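Local coordinates for protein citrinin polyketide synthase (Monascus purpureus, PDB 5MPT) that is the C-methylating domain of a non-reducing polyketide synthase that builds the keto-aldehyde precursor of the mycotoxin citrinin, and holds S-adenosyl-L-homocysteine in its cofactor pocket, at residues 19-24 and 377-382; 46-51 and 320-325; 79-82 and 88-91; 175-178 and 182-185; 287-292 and 342-347. One frame throughout, in Å; residues are numbered along the deposited sequence.

Interaction 1 (19-24 and 377-382); sequences DAFRIA and LIIALA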
# COMPACT_ATOMS: atom_id res chain seq x y z
N ASP A 19 -9.26 -20.78 11.86
CA ASP A 19 -10.23 -20.25 12.80
C ASP A 19 -9.95 -18.80 13.15
O ASP A 19 -10.87 -17.99 13.21
CB ASP A 19 -10.28 -21.13 14.05
CG ASP A 19 -10.76 -22.55 13.76
OD1 ASP A 19 -11.33 -22.79 12.67
OD2 ASP A 19 -10.61 -23.43 14.65
N ALA A 20 -8.69 -18.46 13.38
CA ALA A 20 -8.36 -17.06 13.63
C ALA A 20 -8.69 -16.19 12.42
O ALA A 20 -9.21 -15.08 12.58
CB ALA A 20 -6.89 -16.89 14.01
N PHE A 21 -8.36 -16.65 11.21
CA PHE A 21 -8.64 -15.80 10.06
C PHE A 21 -10.13 -15.59 9.86
O PHE A 21 -10.57 -14.48 9.54
CB PHE A 21 -8.04 -16.38 8.79
CG PHE A 21 -8.04 -15.37 7.65
CD1 PHE A 21 -7.17 -14.29 7.69
CD2 PHE A 21 -8.97 -15.43 6.63
CE1 PHE A 21 -7.19 -13.32 6.70
CE2 PHE A 21 -9.00 -14.46 5.62
CZ PHE A 21 -8.10 -13.41 5.66
N ARG A 22 -10.92 -16.65 10.07
CA ARG A 22 -12.36 -16.50 9.90
C ARG A 22 -12.90 -15.45 10.85
O ARG A 22 -13.66 -14.56 10.45
CB ARG A 22 -13.07 -17.83 10.10
CG ARG A 22 -14.60 -17.75 9.93
CD ARG A 22 -15.27 -19.05 10.37
NE ARG A 22 -14.94 -19.37 11.77
CZ ARG A 22 -14.01 -20.25 12.16
NH1 ARG A 22 -13.80 -20.44 13.46
NH2 ARG A 22 -13.30 -20.95 11.27
N ILE A 23 -12.46 -15.49 12.11
CA ILE A 23 -12.91 -14.51 13.10
C ILE A 23 -12.53 -13.10 12.66
O ILE A 23 -13.34 -12.17 12.73
CB ILE A 23 -12.33 -14.84 14.48
CG1 ILE A 23 -13.04 -16.06 15.06
CG2 ILE A 23 -12.49 -13.68 15.42
CD1 ILE A 23 -12.32 -16.70 16.24
N ALA A 24 -11.28 -12.91 12.22
CA ALA A 24 -10.85 -11.58 11.80
C ALA A 24 -11.64 -11.12 10.58
O ALA A 24 -12.17 -9.99 10.54
CB ALA A 24 -9.34 -11.61 11.54
N LEU A 377 -6.56 -7.91 3.76
CA LEU A 377 -5.64 -8.95 4.16
C LEU A 377 -5.91 -10.18 3.31
O LEU A 377 -7.05 -10.61 3.16
CB LEU A 377 -5.77 -9.31 5.64
CG LEU A 377 -5.51 -8.24 6.70
CD1 LEU A 377 -5.85 -8.78 8.10
CD2 LEU A 377 -4.09 -7.75 6.60
N ILE A 378 -4.86 -10.72 2.74
CA ILE A 378 -4.92 -11.90 1.88
C ILE A 378 -3.99 -12.90 2.52
O ILE A 378 -2.78 -12.66 2.65
CB ILE A 378 -4.51 -11.60 0.42
CG1 ILE A 378 -5.34 -10.46 -0.17
CG2 ILE A 378 -4.66 -12.84 -0.45
CD1 ILE A 378 -4.78 -9.95 -1.51
N ILE A 379 -4.56 -13.99 2.99
CA ILE A 379 -3.77 -15.05 3.62
C ILE A 379 -3.59 -16.18 2.63
O ILE A 379 -4.51 -16.51 1.86
CB ILE A 379 -4.44 -15.52 4.94
CG1 ILE A 379 -3.47 -16.43 5.70
CG2 ILE A 379 -5.77 -16.27 4.68
CD1 ILE A 379 -3.95 -16.72 7.14
N ALA A 380 -2.40 -16.79 2.65
CA ALA A 380 -2.03 -17.85 1.72
C ALA A 380 -1.21 -18.89 2.48
O ALA A 380 -0.12 -18.60 2.97
CB ALA A 380 -1.28 -17.28 0.53
N LEU A 381 -1.77 -20.08 2.61
CA LEU A 381 -1.12 -21.15 3.34
C LEU A 381 -0.15 -21.89 2.43
O LEU A 381 -0.44 -22.17 1.25
CB LEU A 381 -2.16 -22.12 3.89
CG LEU A 381 -2.87 -21.73 5.19
CD1 LEU A 381 -3.57 -20.42 5.09
CD2 LEU A 381 -3.84 -22.84 5.59
N ALA A 382 1.02 -22.20 2.98
CA ALA A 382 2.04 -22.90 2.19
C ALA A 382 1.58 -24.26 1.70
O ALA A 382 1.99 -24.68 0.61
CB ALA A 382 3.32 -23.07 2.98

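Interaction 2 (46-51 and 320-325); sequences PRSTEL and VPWVDF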
# COMPACT_ATOMS: atom_id res chain seq x y z
N PRO A 46 -13.71 11.60 -2.47
CA PRO A 46 -14.05 12.61 -3.48
C PRO A 46 -13.33 13.92 -3.23
O PRO A 46 -12.98 14.62 -4.19
CB PRO A 46 -15.57 12.73 -3.36
CG PRO A 46 -15.98 11.34 -2.84
CD PRO A 46 -14.91 10.97 -1.88
N ARG A 47 -13.02 14.22 -1.97
CA ARG A 47 -12.37 15.49 -1.68
C ARG A 47 -10.89 15.41 -2.00
O ARG A 47 -10.31 16.35 -2.55
CB ARG A 47 -12.58 15.90 -0.22
CG ARG A 47 -14.03 16.13 0.10
CD ARG A 47 -14.25 16.53 1.56
NE ARG A 47 -13.78 17.87 1.83
CZ ARG A 47 -13.90 18.49 3.00
NH1 ARG A 47 -14.49 17.89 4.03
NH2 ARG A 47 -13.45 19.74 3.12
N SER A 48 -10.25 14.28 -1.69
CA SER A 48 -8.85 14.16 -2.07
C SER A 48 -8.70 14.05 -3.59
O SER A 48 -7.73 14.57 -4.14
CB SER A 48 -8.22 12.95 -1.35
OG SER A 48 -8.85 11.73 -1.66
N THR A 49 -9.65 13.41 -4.27
CA THR A 49 -9.60 13.34 -5.73
C THR A 49 -9.77 14.73 -6.32
O THR A 49 -9.07 15.09 -7.29
CB THR A 49 -10.70 12.40 -6.25
OG1 THR A 49 -10.48 11.08 -5.75
CG2 THR A 49 -10.70 12.36 -7.78
N GLU A 50 -10.65 15.52 -5.72
CA GLU A 50 -10.82 16.90 -6.17
C GLU A 50 -9.53 17.69 -6.04
O GLU A 50 -9.20 18.51 -6.91
CB GLU A 50 -11.93 17.55 -5.36
CG GLU A 50 -12.12 19.03 -5.63
CD GLU A 50 -13.25 19.60 -4.83
OE1 GLU A 50 -13.10 19.77 -3.60
OE2 GLU A 50 -14.32 19.83 -5.43
N LEU A 51 -8.82 17.52 -4.93
CA LEU A 51 -7.55 18.20 -4.74
C LEU A 51 -6.52 17.75 -5.77
O LEU A 51 -5.78 18.57 -6.32
CB LEU A 51 -7.06 17.95 -3.31
CG LEU A 51 -5.70 18.49 -2.84
CD1 LEU A 51 -5.68 20.02 -2.95
CD2 LEU A 51 -5.42 18.02 -1.42
N VAL A 320 -7.01 4.01 -5.85
CA VAL A 320 -7.50 5.20 -5.16
C VAL A 320 -6.80 6.38 -5.84
O VAL A 320 -5.57 6.33 -5.99
CB VAL A 320 -7.18 5.16 -3.67
CG1 VAL A 320 -7.47 6.51 -3.00
CG2 VAL A 320 -8.01 4.07 -3.00
N PRO A 321 -7.51 7.44 -6.26
CA PRO A 321 -6.81 8.45 -7.08
C PRO A 321 -5.61 9.09 -6.39
O PRO A 321 -4.56 9.23 -7.05
CB PRO A 321 -7.92 9.45 -7.40
CG PRO A 321 -9.14 8.63 -7.44
CD PRO A 321 -8.97 7.61 -6.35
N TRP A 322 -5.70 9.50 -5.11
CA TRP A 322 -4.54 10.16 -4.51
C TRP A 322 -3.33 9.24 -4.44
O TRP A 322 -2.19 9.73 -4.50
CB TRP A 322 -4.84 10.72 -3.13
CG TRP A 322 -5.03 9.73 -1.97
CD1 TRP A 322 -6.21 9.30 -1.44
CD2 TRP A 322 -3.99 9.05 -1.22
NE1 TRP A 322 -5.97 8.41 -0.42
CE2 TRP A 322 -4.62 8.25 -0.27
CE3 TRP A 322 -2.59 9.07 -1.27
CZ2 TRP A 322 -3.91 7.48 0.62
CZ3 TRP A 322 -1.90 8.31 -0.39
CH2 TRP A 322 -2.55 7.53 0.55
N VAL A 323 -3.54 7.93 -4.30
CA VAL A 323 -2.42 7.00 -4.28
C VAL A 323 -1.72 6.98 -5.63
O VAL A 323 -0.49 7.11 -5.73
CB VAL A 323 -2.91 5.59 -3.88
CG1 VAL A 323 -1.77 4.57 -3.92
CG2 VAL A 323 -3.58 5.64 -2.49
N ASP A 324 -2.48 6.76 -6.70
CA ASP A 324 -1.90 6.86 -8.04
C ASP A 324 -1.24 8.21 -8.28
O ASP A 324 -0.17 8.29 -8.88
CB ASP A 324 -2.96 6.61 -9.10
CG ASP A 324 -3.21 5.14 -9.31
OD1 ASP A 324 -2.21 4.43 -9.46
OD2 ASP A 324 -4.39 4.72 -9.34
N PHE A 325 -1.89 9.28 -7.85
CA PHE A 325 -1.40 10.63 -8.17
C PHE A 325 -0.02 10.86 -7.59
O PHE A 325 0.83 11.52 -8.22
CB PHE A 325 -2.39 11.65 -7.62
CG PHE A 325 -2.00 13.08 -7.86
CD1 PHE A 325 -1.84 13.57 -9.14
CD2 PHE A 325 -1.78 13.95 -6.80
CE1 PHE A 325 -1.50 14.89 -9.35
CE2 PHE A 325 -1.45 15.27 -7.01
CZ PHE A 325 -1.27 15.72 -8.29
O HOH W 1 -8.31 10.32 -3.92

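Interaction 3 (79-82 and 88-91); sequences VPYL and FMNL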
# COMPACT_ATOMS: atom_id res chain seq x y z
N VAL A 79 0.39 17.86 -22.75
CA VAL A 79 1.43 18.58 -22.02
C VAL A 79 2.77 17.87 -22.17
O VAL A 79 2.80 16.67 -22.46
CB VAL A 79 1.05 18.74 -20.54
CG1 VAL A 79 -0.17 19.67 -20.42
CG2 VAL A 79 0.77 17.42 -19.90
N PRO A 80 3.89 18.57 -21.99
CA PRO A 80 5.20 17.91 -22.01
C PRO A 80 5.47 17.11 -20.75
O PRO A 80 5.01 17.46 -19.66
CB PRO A 80 6.18 19.08 -22.14
CG PRO A 80 5.44 20.25 -21.57
CD PRO A 80 4.02 20.04 -21.94
N TYR A 81 6.26 16.05 -20.91
CA TYR A 81 6.65 15.23 -19.77
C TYR A 81 7.69 14.24 -20.24
O TYR A 81 7.83 13.98 -21.45
CB TYR A 81 5.46 14.51 -19.13
CG TYR A 81 4.64 13.68 -20.09
CD1 TYR A 81 5.02 12.39 -20.42
CD2 TYR A 81 3.46 14.17 -20.62
CE1 TYR A 81 4.26 11.63 -21.30
CE2 TYR A 81 2.71 13.42 -21.50
CZ TYR A 81 3.11 12.16 -21.84
OH TYR A 81 2.32 11.44 -22.71
N LEU A 82 8.44 13.72 -19.28
CA LEU A 82 9.50 12.76 -19.55
C LEU A 82 8.92 11.46 -20.08
O LEU A 82 7.86 11.03 -19.62
CB LEU A 82 10.30 12.47 -18.30
CG LEU A 82 11.24 13.54 -17.76
CD1 LEU A 82 11.69 13.16 -16.35
CD2 LEU A 82 12.45 13.73 -18.66
N PHE A 88 1.89 6.70 -16.49
CA PHE A 88 1.34 7.61 -15.49
C PHE A 88 0.49 8.71 -16.12
O PHE A 88 -0.64 8.98 -15.68
CB PHE A 88 2.50 8.19 -14.69
CG PHE A 88 2.10 9.13 -13.60
CD1 PHE A 88 1.10 8.83 -12.71
CD2 PHE A 88 2.78 10.33 -13.44
CE1 PHE A 88 0.78 9.70 -11.69
CE2 PHE A 88 2.47 11.19 -12.44
CZ PHE A 88 1.47 10.86 -11.54
N MET A 89 1.01 9.37 -17.16
CA MET A 89 0.26 10.50 -17.68
C MET A 89 -1.01 10.05 -18.37
O MET A 89 -1.99 10.80 -18.39
CB MET A 89 1.13 11.35 -18.61
CG MET A 89 2.21 12.09 -17.82
SD MET A 89 1.56 13.22 -16.59
CE MET A 89 0.62 14.35 -17.63
N ASN A 90 -1.04 8.84 -18.92
CA ASN A 90 -2.31 8.32 -19.41
C ASN A 90 -3.31 8.12 -18.27
O ASN A 90 -4.51 8.35 -18.44
CB ASN A 90 -2.08 7.01 -20.17
CG ASN A 90 -1.27 7.20 -21.44
OD1 ASN A 90 -1.36 8.25 -22.10
ND2 ASN A 90 -0.48 6.20 -21.79
N LEU A 91 -2.83 7.72 -17.09
CA LEU A 91 -3.70 7.65 -15.91
C LEU A 91 -4.14 9.04 -15.47
O LEU A 91 -5.31 9.25 -15.12
CB LEU A 91 -2.96 6.93 -14.78
CG LEU A 91 -3.66 6.51 -13.50
CD1 LEU A 91 -2.89 5.31 -12.93
CD2 LEU A 91 -3.68 7.64 -12.49

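Interaction 4 (175-178 and 182-185); sequences DVYA and INAV. With SAH (S-adenosyl-L-homocysteine), chain B.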
# COMPACT_ATOMS: atom_id res chain seq x y z
N ASP A 175 3.57 8.65 8.63
CA ASP A 175 2.24 8.78 9.21
C ASP A 175 1.19 8.18 8.28
O ASP A 175 0.23 7.57 8.74
CB ASP A 175 1.93 10.24 9.49
CG ASP A 175 2.62 10.75 10.73
OD1 ASP A 175 3.25 9.94 11.44
OD2 ASP A 175 2.52 11.97 11.02
N VAL A 176 1.38 8.32 6.97
CA VAL A 176 0.47 7.67 6.02
C VAL A 176 0.47 6.16 6.26
O VAL A 176 -0.59 5.53 6.38
CB VAL A 176 0.87 8.01 4.57
CG1 VAL A 176 0.12 7.13 3.53
CG2 VAL A 176 0.62 9.50 4.29
N TYR A 177 1.66 5.57 6.42
CA TYR A 177 1.73 4.12 6.50
C TYR A 177 1.30 3.56 7.85
O TYR A 177 0.85 2.42 7.89
CB TYR A 177 3.15 3.63 6.18
CG TYR A 177 3.59 3.79 4.75
CD1 TYR A 177 2.75 3.49 3.67
CD2 TYR A 177 4.87 4.23 4.46
CE1 TYR A 177 3.18 3.61 2.40
CE2 TYR A 177 5.30 4.35 3.20
CZ TYR A 177 4.45 4.05 2.15
OH TYR A 177 4.95 4.18 0.87
N ALA A 178 1.47 4.31 8.94
CA ALA A 178 1.19 3.84 10.30
C ALA A 178 -0.12 4.37 10.86
O ALA A 178 -0.86 3.61 11.49
CB ALA A 178 2.32 4.26 11.24
N ILE A 182 -6.70 4.59 6.49
CA ILE A 182 -6.73 3.80 5.26
C ILE A 182 -5.72 2.65 5.31
O ILE A 182 -5.92 1.62 4.66
CB ILE A 182 -6.48 4.72 4.04
CG1 ILE A 182 -6.64 3.97 2.71
CG2 ILE A 182 -5.05 5.30 4.06
CD1 ILE A 182 -8.00 3.44 2.45
N ASN A 183 -4.65 2.80 6.09
CA ASN A 183 -3.73 1.72 6.36
C ASN A 183 -3.90 1.10 7.75
O ASN A 183 -3.77 -0.12 7.90
CB ASN A 183 -2.30 2.21 6.23
CG ASN A 183 -1.88 2.35 4.79
OD1 ASN A 183 -2.04 1.44 3.98
ND2 ASN A 183 -1.40 3.52 4.44
N ALA A 184 -4.12 1.91 8.78
CA ALA A 184 -4.17 1.40 10.15
C ALA A 184 -5.29 0.39 10.35
O ALA A 184 -5.14 -0.54 11.15
CB ALA A 184 -4.30 2.54 11.14
N VAL A 185 -6.40 0.54 9.64
CA VAL A 185 -7.54 -0.34 9.85
C VAL A 185 -7.11 -1.80 9.70
O VAL A 185 -7.37 -2.65 10.58
CB VAL A 185 -8.67 0.02 8.85
CG1 VAL A 185 -9.55 -1.22 8.54
CG2 VAL A 185 -9.48 1.15 9.42
N SAH B . 5.27 -1.78 4.58
CA SAH B . 5.62 -0.38 4.19
CB SAH B . 4.62 0.39 3.33
CG SAH B . 4.57 -0.03 1.87
SD SAH B . 5.94 0.84 1.04
C SAH B . 5.84 0.42 5.50
O SAH B . 6.68 1.42 5.32
OXT SAH B . 5.29 0.19 6.54
C5' SAH B . 6.74 -0.50 0.10
C4' SAH B . 7.97 -0.97 0.85
O4' SAH B . 8.46 -2.11 0.11
C3' SAH B . 9.12 0.04 0.92
O3' SAH B . 9.63 0.01 2.25
C2' SAH B . 10.13 -0.50 -0.11
O2' SAH B . 11.48 -0.23 0.26
C1' SAH B . 9.85 -1.99 -0.03
N9 SAH B . 10.24 -2.78 -1.20
C8 SAH B . 10.11 -2.45 -2.52
N7 SAH B . 10.60 -3.34 -3.34
C5 SAH B . 11.09 -4.33 -2.50
C6 SAH B . 11.74 -5.56 -2.75
N6 SAH B . 12.06 -6.01 -3.97
N1 SAH B . 12.09 -6.31 -1.68
C2 SAH B . 11.81 -5.86 -0.46
N3 SAH B . 11.20 -4.73 -0.09
C4 SAH B . 10.87 -4.00 -1.17

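Interaction 5 (287-292 and 342-347); sequences CVHATR and HALQPA. With EDO (1,2-ethanediol), chain D.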
# COMPACT_ATOMS: atom_id res chain seq x y z
N CYS A 287 4.04 -4.20 -0.37
CA CYS A 287 5.36 -4.29 -0.97
C CYS A 287 5.44 -5.32 -2.08
O CYS A 287 6.18 -5.11 -3.05
CB CYS A 287 6.41 -4.61 0.10
SG CYS A 287 6.06 -6.17 0.97
N VAL A 288 4.69 -6.42 -2.01
CA VAL A 288 4.86 -7.45 -3.02
C VAL A 288 4.35 -6.95 -4.39
O VAL A 288 4.90 -7.29 -5.44
CB VAL A 288 4.19 -8.76 -2.57
CG1 VAL A 288 4.24 -9.81 -3.69
CG2 VAL A 288 4.87 -9.33 -1.30
N HIS A 289 3.33 -6.10 -4.40
CA HIS A 289 2.88 -5.54 -5.68
C HIS A 289 3.96 -4.74 -6.37
O HIS A 289 3.88 -4.56 -7.59
CB HIS A 289 1.63 -4.68 -5.50
CG HIS A 289 1.82 -3.43 -4.70
ND1 HIS A 289 1.15 -3.22 -3.52
CD2 HIS A 289 2.50 -2.28 -4.95
CE1 HIS A 289 1.44 -2.02 -3.04
NE2 HIS A 289 2.25 -1.42 -3.90
N ALA A 290 4.96 -4.23 -5.62
CA ALA A 290 5.96 -3.34 -6.21
C ALA A 290 7.04 -4.11 -6.94
O ALA A 290 7.93 -3.48 -7.54
CB ALA A 290 6.61 -2.48 -5.12
N THR A 291 6.96 -5.42 -6.95
CA THR A 291 7.99 -6.21 -7.60
C THR A 291 7.64 -6.44 -9.07
O THR A 291 6.52 -6.20 -9.53
CB THR A 291 8.20 -7.55 -6.87
OG1 THR A 291 7.04 -8.38 -6.98
CG2 THR A 291 8.52 -7.33 -5.41
N ARG A 292 8.62 -6.98 -9.81
CA ARG A 292 8.48 -7.13 -11.25
C ARG A 292 7.46 -8.19 -11.62
O ARG A 292 6.73 -8.04 -12.60
CB ARG A 292 9.84 -7.48 -11.84
CG ARG A 292 10.85 -6.34 -11.76
CD ARG A 292 12.25 -6.73 -12.27
NE ARG A 292 13.10 -5.53 -12.38
CZ ARG A 292 13.63 -4.91 -11.33
NH1 ARG A 292 13.43 -5.39 -10.11
NH2 ARG A 292 14.34 -3.81 -11.47
N HIS A 342 -1.13 -2.50 -14.11
CA HIS A 342 -1.02 -1.67 -12.93
C HIS A 342 -0.40 -2.54 -11.86
O HIS A 342 -0.56 -3.76 -11.88
CB HIS A 342 -2.39 -1.15 -12.49
CG HIS A 342 -2.33 -0.05 -11.47
ND1 HIS A 342 -2.08 -0.28 -10.14
CD2 HIS A 342 -2.50 1.28 -11.60
CE1 HIS A 342 -2.11 0.87 -9.49
NE2 HIS A 342 -2.36 1.84 -10.36
N ALA A 343 0.36 -1.93 -10.96
CA ALA A 343 1.02 -2.71 -9.91
C ALA A 343 0.01 -3.41 -9.01
O ALA A 343 0.20 -4.56 -8.63
CB ALA A 343 1.93 -1.80 -9.07
N LEU A 344 -1.06 -2.71 -8.66
CA LEU A 344 -2.06 -3.23 -7.75
C LEU A 344 -3.00 -4.20 -8.48
O LEU A 344 -3.31 -4.02 -9.66
CB LEU A 344 -2.88 -2.08 -7.17
CG LEU A 344 -2.11 -0.98 -6.44
CD1 LEU A 344 -3.05 0.07 -5.88
CD2 LEU A 344 -1.21 -1.54 -5.34
N GLN A 345 -3.47 -5.20 -7.75
CA GLN A 345 -4.31 -6.25 -8.33
C GLN A 345 -5.40 -6.66 -7.35
O GLN A 345 -5.19 -6.65 -6.13
CB GLN A 345 -3.48 -7.47 -8.74
CG GLN A 345 -2.51 -7.15 -9.91
CD GLN A 345 -3.21 -6.75 -11.20
OE1 GLN A 345 -2.84 -5.75 -11.84
NE2 GLN A 345 -4.19 -7.53 -11.60
N PRO A 346 -6.58 -7.02 -7.85
CA PRO A 346 -7.64 -7.50 -6.97
C PRO A 346 -7.29 -8.86 -6.43
O PRO A 346 -6.51 -9.61 -7.04
CB PRO A 346 -8.86 -7.57 -7.89
CG PRO A 346 -8.29 -7.86 -9.21
CD PRO A 346 -6.98 -7.10 -9.27
N ALA A 347 -7.89 -9.17 -5.29
CA ALA A 347 -7.59 -10.41 -4.56
C ALA A 347 -7.74 -11.64 -5.45
O ALA A 347 -7.01 -12.63 -5.27
CB ALA A 347 -8.50 -10.52 -3.35
C1 EDO D . -5.71 -2.50 -10.12
O1 EDO D . -5.73 -3.67 -10.93
C2 EDO D . -6.49 -2.82 -8.85
O2 EDO D . -7.67 -3.54 -9.23

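Interaction 1 (19-24 and 377-382)
Helix 14-26 and strand 375-381 come nearest at Phe21 and Ile379, whose CA atoms stand 8.1 Å apart, a separation bridged by side chains with no hydrogen bond between the two segments. Phe21 carries the contact from the helix side. Its CG is turned away from the backbone N (chi1 -167°), which sends the ring out from the helix and over the strand. One face of that ring receives the branch methyl of Ile379: CG2 lies 3.6 Å from the ring centroid of Phe21 and only 1° off the ring normal. The near-equal distances from CG2 to all six ring carbons, 3.8 to 3.9 Å, confirm a centred CH-pi contact. A different kind of neighbour meets the ring near its plane, where CZ of Phe21 is 3.9 Å from the backbone O of Leu377. Leu377 adds a looser apolar touch, its CB lying 4.4 Å from CE1 of Phe21. Both strand residues point their CB atoms toward the helix, while Ile378 between them points away, as expected of an extended chain. Phe193 of helix 181-198 touches Ile379 as well as Ala20 and Ala24, so two helices share this patch. The arrangement is helix-on-sheet packing, in which an N-terminal helix covers one face of the mixed, Rossmann-like methyltransferase sheet at strand 375-381, antiparallel to both neighbours, 309-316 and 361-364.

Interaction 2 (46-51 and 320-325)
The side chains of Ser48 and Thr49 are turned by their first torsions toward the start of helix 321-327: Ser48 OG lies between its backbone N and carbonyl carbon (chi1 60°), and Thr49 OG1 lies beside its backbone N (chi1 -62°). The two hydroxyls reach a common water, at 2.7 Å from Ser48 OG and 2.9 Å from Thr49 OG1. The same water accepts a hydrogen bond from the backbone N of Trp322, 3.0 Å away. It donates to Thr49 OG1. Both hydroxyls also bond to the carbonyl of Met45 in their own helix, so each hydroxyl has two polar partners, the water and Met45 O. Direct contact is closest where Thr49 OG1 lies 3.3 Å from CG of Pro321 and also near its CB, the Thr49 methyl CG2 resting farther off the same ring. Ser48 OG approaches CD1 of Trp322 at 3.6 Å, obliquely to the indole. Chi1 of 72° sets CG of Trp322 between its backbone N and carbonyl carbon, and one face of its ring is packed by CG2 of Val323, while its NE1 bonds to the hydroxyl of Tyr40. Across the contact the nearest CA atoms, those of Thr49 and Pro321, are 5.8 Å apart, close enough for short side chains and one water to span. This is a water-bridged helix-helix contact at a helix N terminus, where a backbone N-H of the first turn is satisfied by solvent, and it joins helix 40-62 to the helix following methyltransferase strand 309-316.

Interaction 3 (79-82 and 88-91)
One face of the Tyr81 ring is packed by the side chain of Met89, whose CG sits 3.6 Å from the ring centroid and 10° off the normal. Such a small tilt identifies a CH-pi contact over the centre of the ring. CB of Met89 lies over the phenol end of the same ring, 3.9 Å from CZ of Tyr81, so the thioether chain runs across the face from that end toward CG of Tyr81, the two side chains sliding past each other in opposite directions. The sulfur is set farther away: Met89 SD is 5.0 Å from the centroid of the Tyr81 ring and 26° off its normal, an oblique Met-aromatic contact. Two successive bends in the Met89 chain, with chi2 and chi3 both -61°, curl its methyl back, and CE then stands 3.8 Å from CG2 of Val79 and 4.1 Å from CD2 of Tyr81. Val79 and Met89 cross at about a right angle. The phenol oxygen of Tyr81 is hydrogen-bonded to Glu86 and Arg78, which holds the phenol end in place. Phe60 touches both Val79 and Met89, and Ile153 touches Tyr81 and Met89, adding apolar neighbours from helices 40-62 and 149-154. The result is a Met-aromatic and CH-pi contact that folds an irregular connection back on the helix it leads into, 86-98, within the helix-turn-helix family region of the domain.

Interaction 4 (175-178 and 182-185)
The turn between helices 167-178 and 181-198 borders the methyltransferase active site, and catalytic Tyr177 at its edge also lines the S-adenosyl-L-homocysteine pocket. The last turn of one helix and the first of the next are joined by the Asn183 amide: ND2 donates to the backbone O of Val176 at 2.9 Å, with an N-H...O angle of 165°. The bond is nearly straight and close to the amide plane, yet its donor stands 51° out of the Val176 carbonyl plane. Asn183 OD1 bonds to NE2 of Gln375, the first residue of strand 375-381, which fixes the amide from its other side. CB of Ala184 lies 3.6 Å from O of Ala178, and ND2 of Asn183 meets the Tyr177 ring at its edge, 4.2 Å from CD1. The ligand takes a ring face instead: its CB sits 3.5 Å above the plane of Tyr177, over the centre, and its sulfur SD is 3.5 Å from Tyr177 OH. Chi1 of -69° sets CG beside the backbone N of Tyr177, which lays the ring against the ligand. An asparagine thus ties two successive helices at a cofactor site, the catalytic tyrosine lying flat against the homocysteine moiety.

Interaction 5 (287-292 and 342-347)
His289 starts with its CB 3.4 Å from the backbone O of Ala343, in the methyltransferase active site, where it is one of the catalytic residues. Its chi1 of 66° puts CG between the backbone N and the carbonyl carbon and brings the imidazole beside Leu344, the two side chains pointing the same way. From CG outward, every ring atom meets the same methyl. CD2 of Leu344 lies 3.5 Å from the ring centroid of His289 and 10° off the normal, a CH-pi contact over one face. CB of Ala343 is 4.2 Å from CD2 of His289, oblique to the ring. ND1 is hydrogen-bonded to Glu315, another catalytic residue, so the apolar face contact and this polar bond together fix how the ring is turned. CE1 and NE2 of His289 follow at 3.5 and 3.7 Å from the same Leu344 CD2. Arg340 binds the carbonyls of both His289 and Ala343, joining the backbones where the side chains meet. The loop that carries Leu344 has its own support: the backbone N of Leu344 donates to ND1 of His342 at 3.0 Å, with the donor close to the imidazole plane and an N-H...N angle of 157°.

Overall arrangement
From the N terminus, helix 14-26 opens interaction 1, which closes at 375-381, the last strand along the chain, and encloses the other four. Helix 40-62 then opens interaction 2, whose partner comes 269 residues later. Interactions 3 and 4 are short local closures nested inside it, in series, the first at helix 86-98 and the second between helices 167-178 and 181-198. Interaction 5 begins before interaction 2 closes and ends after it, so these two cross; Asp324 OD1 and His342 NE2 link them at 2.7 Å. Trp322 also packs on Val176, joining interactions 2 and 4. Together they connect the N-terminal helices to the methyltransferase sheet and its active-site loops.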